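Local structure of putative adhesin (Parabacteroides distasonis, 3LJY) at residues K15-A20 with V56-K61; D40-E45 with K83-W88; A91-G96 with E110-A115; K124-V129 with V144-A149; P190-K195 with V204-N209. The protein is a putative lipoprotein adhesin of the auto-transporter head GIN-domain family, probably serving in cell adhesion. All blocks are in the same frame, centred on the assembly; numbering follows the deposited sequence.

Contact 1. Residues K15-A20 with V56-K61; sequences KKISVA and VNIEVK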
# COMPACT_ATOMS: atom_id res chain seq x y z
N LYS A 15 1.25 26.00 0.72
CA LYS A 15 0.95 26.62 -0.60
C LYS A 15 0.19 25.59 -1.43
O LYS A 15 0.42 24.41 -1.30
CB LYS A 15 2.21 27.12 -1.32
CG LYS A 15 2.84 28.37 -0.69
CD LYS A 15 3.88 29.08 -1.59
N LYS A 16 -0.71 26.07 -2.27
CA LYS A 16 -1.66 25.23 -2.99
C LYS A 16 -1.77 25.63 -4.45
O LYS A 16 -1.82 26.81 -4.74
CB LYS A 16 -3.01 25.33 -2.26
CG LYS A 16 -4.19 24.60 -2.88
CD LYS A 16 -5.32 24.45 -1.84
CE LYS A 16 -6.73 24.80 -2.35
NZ LYS A 16 -7.78 23.70 -2.05
N ILE A 17 -1.80 24.65 -5.36
CA ILE A 17 -1.94 24.90 -6.80
C ILE A 17 -2.90 23.91 -7.44
O ILE A 17 -3.26 22.91 -6.81
CB ILE A 17 -0.57 24.84 -7.55
CG1 ILE A 17 0.03 23.43 -7.51
CG2 ILE A 17 0.41 25.83 -6.96
CD1 ILE A 17 1.07 23.13 -8.63
N SER A 18 -3.29 24.20 -8.68
CA SER A 18 -4.13 23.34 -9.51
C SER A 18 -3.26 22.51 -10.42
O SER A 18 -2.26 23.01 -10.93
CB SER A 18 -5.06 24.18 -10.40
OG SER A 18 -6.12 24.72 -9.64
N VAL A 19 -3.65 21.26 -10.64
CA VAL A 19 -2.88 20.35 -11.47
C VAL A 19 -3.83 19.65 -12.43
O VAL A 19 -5.05 19.62 -12.19
CB VAL A 19 -2.12 19.31 -10.60
CG1 VAL A 19 -0.99 19.99 -9.83
CG2 VAL A 19 -3.08 18.58 -9.66
N ALA A 20 -3.27 19.11 -13.53
CA ALA A 20 -4.07 18.29 -14.46
C ALA A 20 -4.51 17.08 -13.67
O ALA A 20 -3.92 16.76 -12.65
CB ALA A 20 -3.27 17.87 -15.70
N VAL A 56 10.28 22.98 -4.43
CA VAL A 56 9.28 21.94 -4.55
C VAL A 56 8.82 21.85 -5.99
O VAL A 56 8.29 22.81 -6.52
CB VAL A 56 8.06 22.23 -3.64
CG1 VAL A 56 6.89 21.23 -3.94
CG2 VAL A 56 8.48 22.19 -2.17
N ASN A 57 9.00 20.69 -6.62
CA ASN A 57 8.64 20.50 -8.02
C ASN A 57 7.43 19.56 -8.13
O ASN A 57 7.55 18.39 -7.90
CB ASN A 57 9.85 19.96 -8.78
CG ASN A 57 9.63 19.90 -10.28
OD1 ASN A 57 8.96 20.76 -10.86
ND2 ASN A 57 10.21 18.89 -10.91
N ILE A 58 6.28 20.10 -8.48
CA ILE A 58 5.04 19.34 -8.65
C ILE A 58 4.77 19.14 -10.15
O ILE A 58 4.60 20.13 -10.86
CB ILE A 58 3.83 20.09 -8.01
CG1 ILE A 58 4.12 20.42 -6.52
CG2 ILE A 58 2.58 19.26 -8.12
CD1 ILE A 58 3.24 21.47 -5.89
N GLU A 59 4.73 17.90 -10.64
CA GLU A 59 4.46 17.64 -12.05
C GLU A 59 3.38 16.59 -12.21
O GLU A 59 3.34 15.65 -11.44
CB GLU A 59 5.72 17.18 -12.78
CG GLU A 59 6.73 18.31 -13.05
CD GLU A 59 8.13 17.78 -13.48
OE1 GLU A 59 8.45 16.60 -13.18
OE2 GLU A 59 8.90 18.54 -14.11
N VAL A 60 2.50 16.79 -13.20
CA VAL A 60 1.67 15.72 -13.79
C VAL A 60 2.08 15.54 -15.25
O VAL A 60 1.97 16.47 -16.03
CB VAL A 60 0.15 16.04 -13.70
CG1 VAL A 60 -0.68 15.04 -14.52
CG2 VAL A 60 -0.32 16.07 -12.27
N LYS A 61 2.57 14.35 -15.60
CA LYS A 61 3.00 14.00 -16.96
C LYS A 61 2.31 12.71 -17.30
O LYS A 61 2.36 11.78 -16.52
CB LYS A 61 4.50 13.70 -17.02
CG LYS A 61 5.48 14.81 -16.67
CD LYS A 61 6.91 14.31 -17.05
CE LYS A 61 8.00 14.69 -16.02
NZ LYS A 61 8.97 13.55 -15.83

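Contact 2. Residues D40-E45 with K83-W88; sequences DPSTVE and KTNSKW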
# COMPACT_ATOMS: atom_id res chain seq x y z
N ASP A 40 -13.83 16.85 -7.68
CA ASP A 40 -13.44 18.26 -7.62
C ASP A 40 -12.17 18.44 -8.44
O ASP A 40 -11.38 17.52 -8.55
CB ASP A 40 -13.21 18.75 -6.18
CG ASP A 40 -14.41 18.50 -5.27
OD1 ASP A 40 -15.54 18.74 -5.71
OD2 ASP A 40 -14.25 18.04 -4.12
N PRO A 41 -11.97 19.62 -9.03
CA PRO A 41 -10.75 19.85 -9.77
C PRO A 41 -9.51 19.54 -8.92
O PRO A 41 -9.43 19.94 -7.76
CB PRO A 41 -10.81 21.34 -10.11
CG PRO A 41 -12.25 21.66 -10.09
CD PRO A 41 -12.86 20.80 -9.04
N SER A 42 -8.57 18.80 -9.51
CA SER A 42 -7.37 18.36 -8.83
C SER A 42 -6.53 19.53 -8.37
O SER A 42 -6.26 20.46 -9.13
CB SER A 42 -6.58 17.42 -9.71
OG SER A 42 -7.27 16.19 -9.78
N THR A 43 -6.15 19.49 -7.10
CA THR A 43 -5.19 20.43 -6.53
C THR A 43 -4.08 19.64 -5.83
O THR A 43 -4.27 18.47 -5.48
CB THR A 43 -5.90 21.42 -5.54
OG1 THR A 43 -6.59 20.71 -4.50
CG2 THR A 43 -6.93 22.32 -6.31
N VAL A 44 -2.91 20.26 -5.69
CA VAL A 44 -1.86 19.80 -4.80
C VAL A 44 -1.56 20.91 -3.78
O VAL A 44 -1.25 22.02 -4.16
CB VAL A 44 -0.56 19.42 -5.59
CG1 VAL A 44 0.56 19.06 -4.60
CG2 VAL A 44 -0.83 18.27 -6.61
N GLU A 45 -1.69 20.61 -2.49
CA GLU A 45 -1.24 21.50 -1.41
C GLU A 45 -0.02 20.93 -0.73
O GLU A 45 -0.02 19.78 -0.35
CB GLU A 45 -2.32 21.65 -0.34
CG GLU A 45 -1.96 22.62 0.82
CD GLU A 45 -3.11 22.81 1.84
OE1 GLU A 45 -4.02 21.94 1.92
OE2 GLU A 45 -3.08 23.83 2.57
N LYS A 83 -1.26 17.14 0.22
CA LYS A 83 -2.71 16.89 0.21
C LYS A 83 -3.23 17.14 -1.21
O LYS A 83 -3.15 18.26 -1.72
CB LYS A 83 -3.42 17.81 1.18
CG LYS A 83 -4.86 17.48 1.41
CD LYS A 83 -5.54 18.64 2.06
CE LYS A 83 -6.93 18.31 2.51
NZ LYS A 83 -7.66 17.94 1.34
N THR A 84 -3.75 16.09 -1.85
CA THR A 84 -4.12 16.13 -3.27
C THR A 84 -5.29 15.19 -3.56
O THR A 84 -5.61 14.34 -2.75
CB THR A 84 -2.90 15.80 -4.19
OG1 THR A 84 -3.29 15.88 -5.57
CG2 THR A 84 -2.31 14.42 -3.89
N ASN A 85 -5.93 15.39 -4.70
CA ASN A 85 -7.08 14.59 -5.12
C ASN A 85 -7.15 14.36 -6.63
O ASN A 85 -6.59 15.13 -7.41
CB ASN A 85 -8.39 15.26 -4.64
CG ASN A 85 -8.70 16.54 -5.40
OD1 ASN A 85 -7.99 17.55 -5.29
ND2 ASN A 85 -9.79 16.52 -6.16
N SER A 86 -7.85 13.30 -7.03
CA SER A 86 -8.10 13.01 -8.44
C SER A 86 -9.31 12.10 -8.59
O SER A 86 -9.83 11.61 -7.59
CB SER A 86 -6.89 12.39 -9.14
OG SER A 86 -6.73 11.04 -8.76
N LYS A 87 -9.77 11.89 -9.82
CA LYS A 87 -11.00 11.14 -10.03
C LYS A 87 -10.76 9.66 -9.82
O LYS A 87 -11.67 8.94 -9.41
CB LYS A 87 -11.55 11.35 -11.44
CG LYS A 87 -11.65 12.81 -11.91
CD LYS A 87 -12.43 12.91 -13.21
CE LYS A 87 -12.14 14.20 -14.01
NZ LYS A 87 -11.41 13.93 -15.31
N TRP A 88 -9.53 9.22 -10.08
CA TRP A 88 -9.19 7.80 -10.05
C TRP A 88 -7.79 7.56 -9.51
O TRP A 88 -6.92 8.39 -9.70
CB TRP A 88 -9.26 7.22 -11.48
CG TRP A 88 -10.56 7.47 -12.23
CD1 TRP A 88 -10.76 8.35 -13.25
CD2 TRP A 88 -11.82 6.82 -12.03
NE1 TRP A 88 -12.05 8.30 -13.68
CE2 TRP A 88 -12.73 7.37 -12.95
CE3 TRP A 88 -12.26 5.82 -11.15
CZ2 TRP A 88 -14.06 6.95 -13.03
CZ3 TRP A 88 -13.60 5.40 -11.23
CH2 TRP A 88 -14.48 5.96 -12.17
O HOH W 1 -5.18 19.90 -2.22

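Contact 3. Residues A91-G96 with E110-A115; sequences AAKVSG and ETVIKA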
# COMPACT_ATOMS: atom_id res chain seq x y z
N ALA A 91 -2.87 3.40 -9.83
CA ALA A 91 -1.55 2.92 -9.39
C ALA A 91 -0.88 3.88 -8.45
O ALA A 91 -0.99 5.10 -8.62
CB ALA A 91 -0.63 2.68 -10.61
N ALA A 92 -0.18 3.33 -7.46
CA ALA A 92 0.74 4.13 -6.64
C ALA A 92 2.04 3.39 -6.43
O ALA A 92 2.03 2.19 -6.18
CB ALA A 92 0.11 4.54 -5.27
N LYS A 93 3.14 4.12 -6.52
CA LYS A 93 4.46 3.58 -6.23
C LYS A 93 5.00 4.43 -5.05
O LYS A 93 5.03 5.67 -5.11
CB LYS A 93 5.39 3.60 -7.47
CG LYS A 93 5.30 2.34 -8.37
CD LYS A 93 4.53 2.49 -9.72
CE LYS A 93 3.01 2.25 -9.62
NZ LYS A 93 2.54 0.89 -9.12
N VAL A 94 5.36 3.74 -3.97
CA VAL A 94 5.69 4.38 -2.71
C VAL A 94 7.04 3.88 -2.24
O VAL A 94 7.20 2.69 -2.00
CB VAL A 94 4.59 4.17 -1.61
CG1 VAL A 94 4.89 5.01 -0.41
CG2 VAL A 94 3.19 4.52 -2.15
N SER A 95 8.01 4.79 -2.16
CA SER A 95 9.39 4.48 -1.78
C SER A 95 9.95 5.50 -0.77
O SER A 95 9.26 6.43 -0.36
CB SER A 95 10.30 4.42 -3.02
OG SER A 95 9.61 4.74 -4.21
N GLY A 96 11.21 5.32 -0.40
CA GLY A 96 11.85 6.23 0.54
C GLY A 96 11.25 5.90 1.88
O GLY A 96 11.01 4.75 2.21
N GLU A 110 -9.32 -1.31 -11.04
CA GLU A 110 -8.11 -1.93 -10.51
C GLU A 110 -7.23 -0.89 -9.89
O GLU A 110 -7.07 0.21 -10.45
CB GLU A 110 -7.27 -2.58 -11.61
CG GLU A 110 -7.86 -3.83 -12.14
CD GLU A 110 -6.88 -4.66 -12.93
OE1 GLU A 110 -5.66 -4.36 -12.86
OE2 GLU A 110 -7.35 -5.62 -13.61
N THR A 111 -6.65 -1.22 -8.74
CA THR A 111 -5.62 -0.38 -8.09
C THR A 111 -4.42 -1.26 -7.78
O THR A 111 -4.58 -2.32 -7.18
CB THR A 111 -6.17 0.31 -6.79
OG1 THR A 111 -7.22 1.23 -7.14
CG2 THR A 111 -5.04 1.07 -5.99
N VAL A 112 -3.25 -0.85 -8.27
CA VAL A 112 -1.99 -1.54 -8.01
C VAL A 112 -1.11 -0.66 -7.15
O VAL A 112 -0.78 0.43 -7.57
CB VAL A 112 -1.21 -1.84 -9.32
CG1 VAL A 112 0.10 -2.57 -9.01
CG2 VAL A 112 -2.04 -2.65 -10.27
N ILE A 113 -0.72 -1.12 -5.96
CA ILE A 113 0.17 -0.34 -5.10
C ILE A 113 1.47 -1.11 -4.86
O ILE A 113 1.46 -2.30 -4.52
CB ILE A 113 -0.46 0.03 -3.70
CG1 ILE A 113 -1.88 0.55 -3.87
CG2 ILE A 113 0.46 1.08 -2.91
CD1 ILE A 113 -2.47 1.13 -2.63
N LYS A 114 2.58 -0.42 -5.03
CA LYS A 114 3.87 -0.99 -4.78
C LYS A 114 4.57 -0.14 -3.75
O LYS A 114 4.70 1.08 -3.96
CB LYS A 114 4.71 -0.99 -6.05
CG LYS A 114 4.21 -1.99 -7.03
CD LYS A 114 4.72 -1.72 -8.45
CE LYS A 114 3.97 -2.60 -9.44
NZ LYS A 114 3.94 -4.05 -9.00
N ALA A 115 4.99 -0.77 -2.64
CA ALA A 115 5.71 -0.08 -1.56
C ALA A 115 7.05 -0.77 -1.31
O ALA A 115 7.13 -1.97 -1.17
CB ALA A 115 4.85 -0.05 -0.27

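Contact 4. Residues K124-V129 with V144-A149; sequences KETVTV and VNHLEA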
# COMPACT_ATOMS: atom_id res chain seq x y z
N LYS A 124 -7.51 3.90 4.37
CA LYS A 124 -8.23 4.09 5.62
C LYS A 124 -9.72 3.86 5.53
O LYS A 124 -10.33 3.53 6.52
CB LYS A 124 -7.99 5.49 6.17
CG LYS A 124 -6.62 5.67 6.68
CD LYS A 124 -6.37 7.11 6.99
CE LYS A 124 -4.99 7.32 7.55
NZ LYS A 124 -4.63 8.79 7.50
N GLU A 125 -10.29 4.08 4.35
CA GLU A 125 -11.74 3.91 4.14
C GLU A 125 -11.98 2.80 3.13
O GLU A 125 -11.04 2.30 2.49
CB GLU A 125 -12.38 5.21 3.62
CG GLU A 125 -12.08 6.46 4.42
CD GLU A 125 -12.61 6.41 5.87
OE1 GLU A 125 -13.63 5.72 6.13
OE2 GLU A 125 -11.98 7.05 6.75
N THR A 126 -13.24 2.45 2.95
CA THR A 126 -13.61 1.29 2.15
C THR A 126 -13.06 1.40 0.73
O THR A 126 -13.29 2.41 0.06
CB THR A 126 -15.15 1.10 2.15
OG1 THR A 126 -15.61 1.17 3.49
CG2 THR A 126 -15.59 -0.27 1.54
N VAL A 127 -12.34 0.36 0.31
CA VAL A 127 -11.84 0.21 -1.06
C VAL A 127 -12.74 -0.76 -1.78
O VAL A 127 -12.74 -1.95 -1.47
CB VAL A 127 -10.37 -0.29 -1.09
CG1 VAL A 127 -9.88 -0.51 -2.53
CG2 VAL A 127 -9.43 0.74 -0.40
N THR A 128 -13.53 -0.26 -2.73
CA THR A 128 -14.46 -1.09 -3.52
C THR A 128 -13.94 -1.19 -4.95
O THR A 128 -14.13 -0.29 -5.73
CB THR A 128 -15.87 -0.52 -3.51
OG1 THR A 128 -16.30 -0.36 -2.15
CG2 THR A 128 -16.87 -1.46 -4.27
N VAL A 129 -13.25 -2.27 -5.28
CA VAL A 129 -12.59 -2.34 -6.59
C VAL A 129 -12.78 -3.72 -7.20
O VAL A 129 -13.13 -4.67 -6.52
CB VAL A 129 -11.08 -1.94 -6.53
CG1 VAL A 129 -10.91 -0.46 -6.00
CG2 VAL A 129 -10.31 -2.87 -5.70
N VAL A 144 -4.71 -1.94 5.30
CA VAL A 144 -5.97 -1.70 4.58
C VAL A 144 -7.13 -1.96 5.53
O VAL A 144 -7.30 -3.10 5.97
CB VAL A 144 -6.08 -2.67 3.35
CG1 VAL A 144 -7.36 -2.45 2.56
CG2 VAL A 144 -4.85 -2.53 2.44
N ASN A 145 -7.92 -0.92 5.85
CA ASN A 145 -8.98 -1.03 6.84
C ASN A 145 -10.17 -1.86 6.34
O ASN A 145 -10.70 -2.66 7.08
CB ASN A 145 -9.46 0.36 7.32
CG ASN A 145 -8.42 1.09 8.19
OD1 ASN A 145 -7.38 0.56 8.57
ND2 ASN A 145 -8.71 2.36 8.48
N HIS A 146 -10.60 -1.65 5.10
CA HIS A 146 -11.80 -2.32 4.62
C HIS A 146 -11.80 -2.47 3.09
O HIS A 146 -11.73 -1.50 2.35
CB HIS A 146 -13.00 -1.56 5.15
CG HIS A 146 -14.34 -2.14 4.78
ND1 HIS A 146 -15.49 -1.38 4.74
CD2 HIS A 146 -14.71 -3.40 4.44
CE1 HIS A 146 -16.50 -2.15 4.39
NE2 HIS A 146 -16.06 -3.37 4.20
N LEU A 147 -11.84 -3.71 2.61
CA LEU A 147 -11.84 -4.03 1.18
C LEU A 147 -13.14 -4.76 0.78
O LEU A 147 -13.63 -5.62 1.50
CB LEU A 147 -10.61 -4.89 0.83
CG LEU A 147 -10.44 -5.27 -0.67
CD1 LEU A 147 -10.02 -4.06 -1.54
CD2 LEU A 147 -9.51 -6.45 -0.86
N GLU A 148 -13.72 -4.37 -0.35
CA GLU A 148 -14.78 -5.15 -0.99
C GLU A 148 -14.39 -5.31 -2.47
O GLU A 148 -14.42 -4.37 -3.24
CB GLU A 148 -16.16 -4.50 -0.84
CG GLU A 148 -16.61 -4.21 0.61
CD GLU A 148 -17.02 -5.45 1.46
OE1 GLU A 148 -17.35 -6.55 0.92
OE2 GLU A 148 -17.05 -5.30 2.70
N ALA A 149 -13.97 -6.52 -2.83
CA ALA A 149 -13.27 -6.75 -4.10
C ALA A 149 -13.71 -8.03 -4.78
O ALA A 149 -14.23 -8.95 -4.15
CB ALA A 149 -11.72 -6.76 -3.89
O HOH W 2 -9.51 0.34 3.33

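Contact 5. Residues P190-K195 with V204-N209; sequences PQLSCK and VHATDN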
# COMPACT_ATOMS: atom_id res chain seq x y z
N PRO A 190 -13.72 -16.50 -0.38
CA PRO A 190 -14.16 -17.86 -0.76
C PRO A 190 -13.12 -18.76 -1.46
O PRO A 190 -12.95 -19.92 -1.08
CB PRO A 190 -15.35 -17.59 -1.68
CG PRO A 190 -15.86 -16.19 -1.24
CD PRO A 190 -14.60 -15.46 -0.94
N GLN A 191 -12.45 -18.25 -2.48
CA GLN A 191 -11.47 -19.05 -3.23
C GLN A 191 -10.07 -18.49 -3.03
O GLN A 191 -9.67 -17.51 -3.68
CB GLN A 191 -11.80 -19.05 -4.74
CG GLN A 191 -13.23 -19.45 -5.10
CD GLN A 191 -13.60 -20.81 -4.59
OE1 GLN A 191 -12.78 -21.73 -4.60
NE2 GLN A 191 -14.83 -20.94 -4.12
N LEU A 192 -9.32 -19.09 -2.11
CA LEU A 192 -8.04 -18.49 -1.68
C LEU A 192 -6.89 -19.41 -1.99
O LEU A 192 -6.98 -20.58 -1.73
CB LEU A 192 -8.07 -18.12 -0.17
CG LEU A 192 -6.84 -17.39 0.39
CD1 LEU A 192 -6.61 -16.10 -0.37
CD2 LEU A 192 -6.93 -17.17 1.90
N SER A 193 -5.84 -18.88 -2.59
CA SER A 193 -4.56 -19.59 -2.63
C SER A 193 -3.48 -18.76 -1.94
O SER A 193 -3.40 -17.54 -2.08
CB SER A 193 -4.16 -20.01 -4.06
OG SER A 193 -3.47 -18.97 -4.72
N CYS A 194 -2.65 -19.45 -1.20
CA CYS A 194 -1.71 -18.82 -0.29
C CYS A 194 -0.42 -19.63 -0.28
O CYS A 194 -0.45 -20.82 0.06
CB CYS A 194 -2.37 -18.71 1.10
SG CYS A 194 -1.37 -17.94 2.37
N LYS A 195 0.70 -19.00 -0.70
CA LYS A 195 2.01 -19.67 -0.79
C LYS A 195 3.00 -18.96 0.11
O LYS A 195 3.20 -17.77 -0.04
CB LYS A 195 2.58 -19.66 -2.22
CG LYS A 195 4.01 -20.27 -2.32
CD LYS A 195 4.39 -20.73 -3.74
CE LYS A 195 5.76 -21.47 -3.79
N VAL A 204 -5.02 -16.00 7.45
CA VAL A 204 -6.00 -15.88 6.35
C VAL A 204 -7.39 -16.37 6.77
O VAL A 204 -7.57 -17.00 7.82
CB VAL A 204 -5.48 -16.64 5.07
CG1 VAL A 204 -4.02 -16.26 4.77
CG2 VAL A 204 -5.58 -18.18 5.21
N HIS A 205 -8.38 -16.04 5.96
CA HIS A 205 -9.75 -16.51 6.16
C HIS A 205 -10.34 -16.95 4.81
O HIS A 205 -10.60 -16.15 3.93
CB HIS A 205 -10.58 -15.42 6.87
CG HIS A 205 -12.00 -15.82 7.11
ND1 HIS A 205 -12.99 -14.90 7.37
CD2 HIS A 205 -12.60 -17.03 7.10
CE1 HIS A 205 -14.14 -15.54 7.53
NE2 HIS A 205 -13.93 -16.83 7.36
N ALA A 206 -10.49 -18.26 4.63
CA ALA A 206 -11.10 -18.85 3.42
C ALA A 206 -12.47 -19.37 3.81
O ALA A 206 -12.63 -19.93 4.89
CB ALA A 206 -10.21 -19.97 2.83
N THR A 207 -13.47 -19.16 2.96
CA THR A 207 -14.85 -19.53 3.31
C THR A 207 -15.43 -20.61 2.40
O THR A 207 -16.60 -20.95 2.51
CB THR A 207 -15.81 -18.29 3.35
OG1 THR A 207 -15.77 -17.62 2.09
CG2 THR A 207 -15.42 -17.30 4.45
N ASP A 208 -14.62 -21.16 1.51
CA ASP A 208 -15.06 -22.25 0.65
C ASP A 208 -13.89 -23.20 0.31
O ASP A 208 -13.95 -24.39 0.60
CB ASP A 208 -15.75 -21.72 -0.62
CG ASP A 208 -16.33 -22.86 -1.50
OD1 ASP A 208 -16.78 -23.91 -0.98
OD2 ASP A 208 -16.33 -22.71 -2.74
N ASN A 209 -12.82 -22.67 -0.25
CA ASN A 209 -11.68 -23.48 -0.66
C ASN A 209 -10.37 -22.79 -0.41
O ASN A 209 -10.18 -21.68 -0.85
CB ASN A 209 -11.77 -23.72 -2.15
CG ASN A 209 -12.55 -24.93 -2.49
OD1 ASN A 209 -13.69 -24.83 -2.95
ND2 ASN A 209 -11.96 -26.08 -2.24

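Contact 1. Residues K15-A20 with V56-K61
Ile17 and Ile58 meet tip to tip, CD1 of Ile17 standing 3.9 Å from CD1 of Ile58, and every other touch between K15-A20 and V56-K61 is likewise van der Waals packing. The pairing of the two isoleucines depends on the first torsion of Ile17: CG1 sits between its backbone N and carbonyl carbon (chi1 65°), and from there CD1 reaches the end and the CB region of Ile58.

The valine and alanine contacts form a second group. Val19 crosses Ile58 at about a right angle, with CG1 of Val19 4.0 Å from CG2 of Ile58. The same valine offers its CB to Val60, whose CG2 lies 4.1 Å from that CB. Val60 thus divides its two methyls: CG1 takes the CB of Ala20 at 4.0 Å, while CG2 also comes to 3.7 Å from the carbonyl O of Ala20, a packing touch on a polar atom.

The backbones do not pair. The nearest CA atoms, those of Ala20 and Val60, are 6.3 Å apart, although the touching parts run only 17° from parallel. About 210 Å² is buried in all, and none of the touching residues is fully buried, so this is a contact near the surface.

Each segment has its own backbone partner elsewhere. Strand 12-18 bonds antiparallel to strand 43-49, through pairs such as Ile17 with Val44, whereas strand 56-61 is an outermost strand of a different sheet and pairs with strand 64-69. Val44 and Leu65, which both touch Ile58, continue the apolar layer between these strands.

Contact 2. Residues D40-E45 with K83-W88
Asn85 lays its amide along the backbone of D40-E45, where OD1 accepts the N-H of Thr43 at 3.2 Å (162° at the hydrogen) and ND2 makes a weak bond to the O of Asp40. Its CG lies between the backbone N and the carbonyl carbon (chi1 71°), which turns the amide to this stretch of chain. The backbone O of Asn85 is used too: OG of Ser42 donates to it at 2.7 Å.

Next along, OG1 of Thr84 donates to the O of Thr43 at 2.8 Å, and CG2 of Val44 packs 3.6 Å from that same OG1. At the far end Glu45 and Lys83 exchange both backbone bonds, Glu45 N to Lys83 O at 2.9 Å with a nearly straight 171° at the hydrogen. A water donates to that same O of Lys83 and is also bonded to OG1 of Thr43.

In the second shell, Tyr22 OH bonds to OG1 of Thr84, and Ser14 OG holds OE2 of Glu45.

Toward 40-42 the cross-strand bonds come from the side chains of Ser42 and Asn85; the non-hydrogen-bonded pair Val44-Thr84 and the hydrogen-bonded pair Glu45-Lys83 then mark the antiparallel pairing of strands 43-49 and 80-86, the latter running parallel to strand 32-37 on its other edge.

Contact 3. Residues A91-G96 with E110-A115
Ala91, Ala92, Lys93 and Val94 face Val112, Ile113, Lys114 and Ala115 in parallel register, the strand axes 4.7 Å apart and 2° from exactly parallel. Ala92 bonds to the two residues flanking its partner Ile113: its N donates to Val112 O at 3.0 Å, and its O accepts from Lys114 N at 2.9 Å. Val94 N then closes on Lys114 O at 2.7 Å. CA-H...O contacts fill in beside these bonds, for example from the CA of Ile113 to the O of Ala92 and from the CA of Ala115 to the O of Val94.

On one face, Ala92, Val94, Ile113 and Ala115 form an apolar layer. CG2 of Ile113, anti to its backbone N, leans over the CB of Ala92 at 4.2 Å, and the CB of Val94 meets the CB of Ala115 at 4.4 Å.

The other face carries Ala91, Lys93, Val112 and Lys114. The two lysines run alongside each other over this face, CG of Lys93 4.1 Å from CB of Lys114. Lys93 was modelled in two conformers; in one of them the chain bends at chi2, chi3 and chi4 and brings NZ back toward CD of Lys114, but this placement of the ammonium group is doubtful and little can rest on it.

Strand 91-94 is bonded on its other side to strand 24-27, and strand 110-115 is followed by strand 131-136, all parallel. Beneath the apolar face lies strand 120-123, where Val121 touches Val94, Ile113 and Ala115 and Leu123 touches Ile113.

Contact 4. Residues K124-V129 with V144-A149
Thr126 stands next to the imidazole of His146, joined to it by two different contacts. OG1 of Thr126 is hydrogen-bonded to ND1 of His146 at 2.8 Å, and either could be the donor. CG2 of Thr126 sits over a face of the imidazole, 3.7 Å from the ring centroid and 28° off its normal, a CH-pi contact displaced toward the ring's rim. With OG1 anti to the carbonyl carbon and CG2 anti to the backbone N (chi1 -49°), both branches of the threonine can reach the ring together.

At the ring's other nitrogen, NE2 donates to OE2 of Glu148 at 2.6 Å, using the anti lone pair of the carboxylate oxygen; Asn168 bonds to its OE1. On the face opposite Glu148, Leu147 packs against Val127, CD1 of Leu147 being 3.7 Å from CG1 of Val127. Near the beginning of both segments, Asn145 ND2 reaches the O of Lys124 at 2.8 Å.

Backbone bonds of a parallel pair join the strands, including Val127 N to His146 O and Glu148 N to Val127 O, the latter 175° at the hydrogen. Bonded at both nitrogens and with a methyl over one face, the imidazole is held against rotation, and the nearby carboxylate would probably favour a protonated ring.

Contact 5. Residues P190-K195 with V204-N209
Leu192 reaches from its strand to strand 201-206. Its CB starts 4.1 Å from the CB of Ala206. CG, anti to the backbone N (chi1 -176°), carries the chain onward, and at the tip CD2 comes to 3.5 Å from the CB of Val204, with CG2 of Val204 close behind at 3.7 Å. The two side chains cross at a slant. Farther along, SG of Cys194 packs 4.0 Å from CG1 of Val204, while Tyr174 of strand 172-176 touches Leu192, Cys194 and Val204.

The strand axes lie 8.2 Å apart, too far for backbone pairing, because the chain turns corners at 190-191 and at 207-208: these are different faces of a right-handed beta-solenoid (beta-helix) coil, consistent with the pectate-lyase-like clan, and the apolar contact fills its interior.

At the corners the backbones do pair. Asn209 N bonds to Pro190 O at 2.9 Å, and Leu192 N to Asn209 O at 3.0 Å and 178° at the hydrogen, a parallel bridge around Gln191. At the same corner, NE2 of Gln191 donates to OD2 of Asp208 at 2.7 Å, in its own amide plane but with the carboxylate turned 83° from it.

Overall arrangement
The five contacts follow the long axis of an elongated, all-beta chain, consistent with a beta-solenoid. Contacts 1 and 2 lie at one end, their centres 10 Å apart; their segments alternate along the sequence and touch through the pairing of strands 12-18 and 43-49. Contacts 3, 4 and 5 come later in series, each closing before the next opens. Contact 3 is near the chain's centre and touches contact 4 through Thr111 and Val129, while contact 5 lies beyond it, its centre about 42 Å from that of contact 1. Strands 56-61, 91-94, 110-115 and 192-196 share one sheet; contact 4 lies on another face of the coil. Mixed pairing at the N-terminal end thus passes into parallel pairing of successive coils, whose repetition builds the elongated shape.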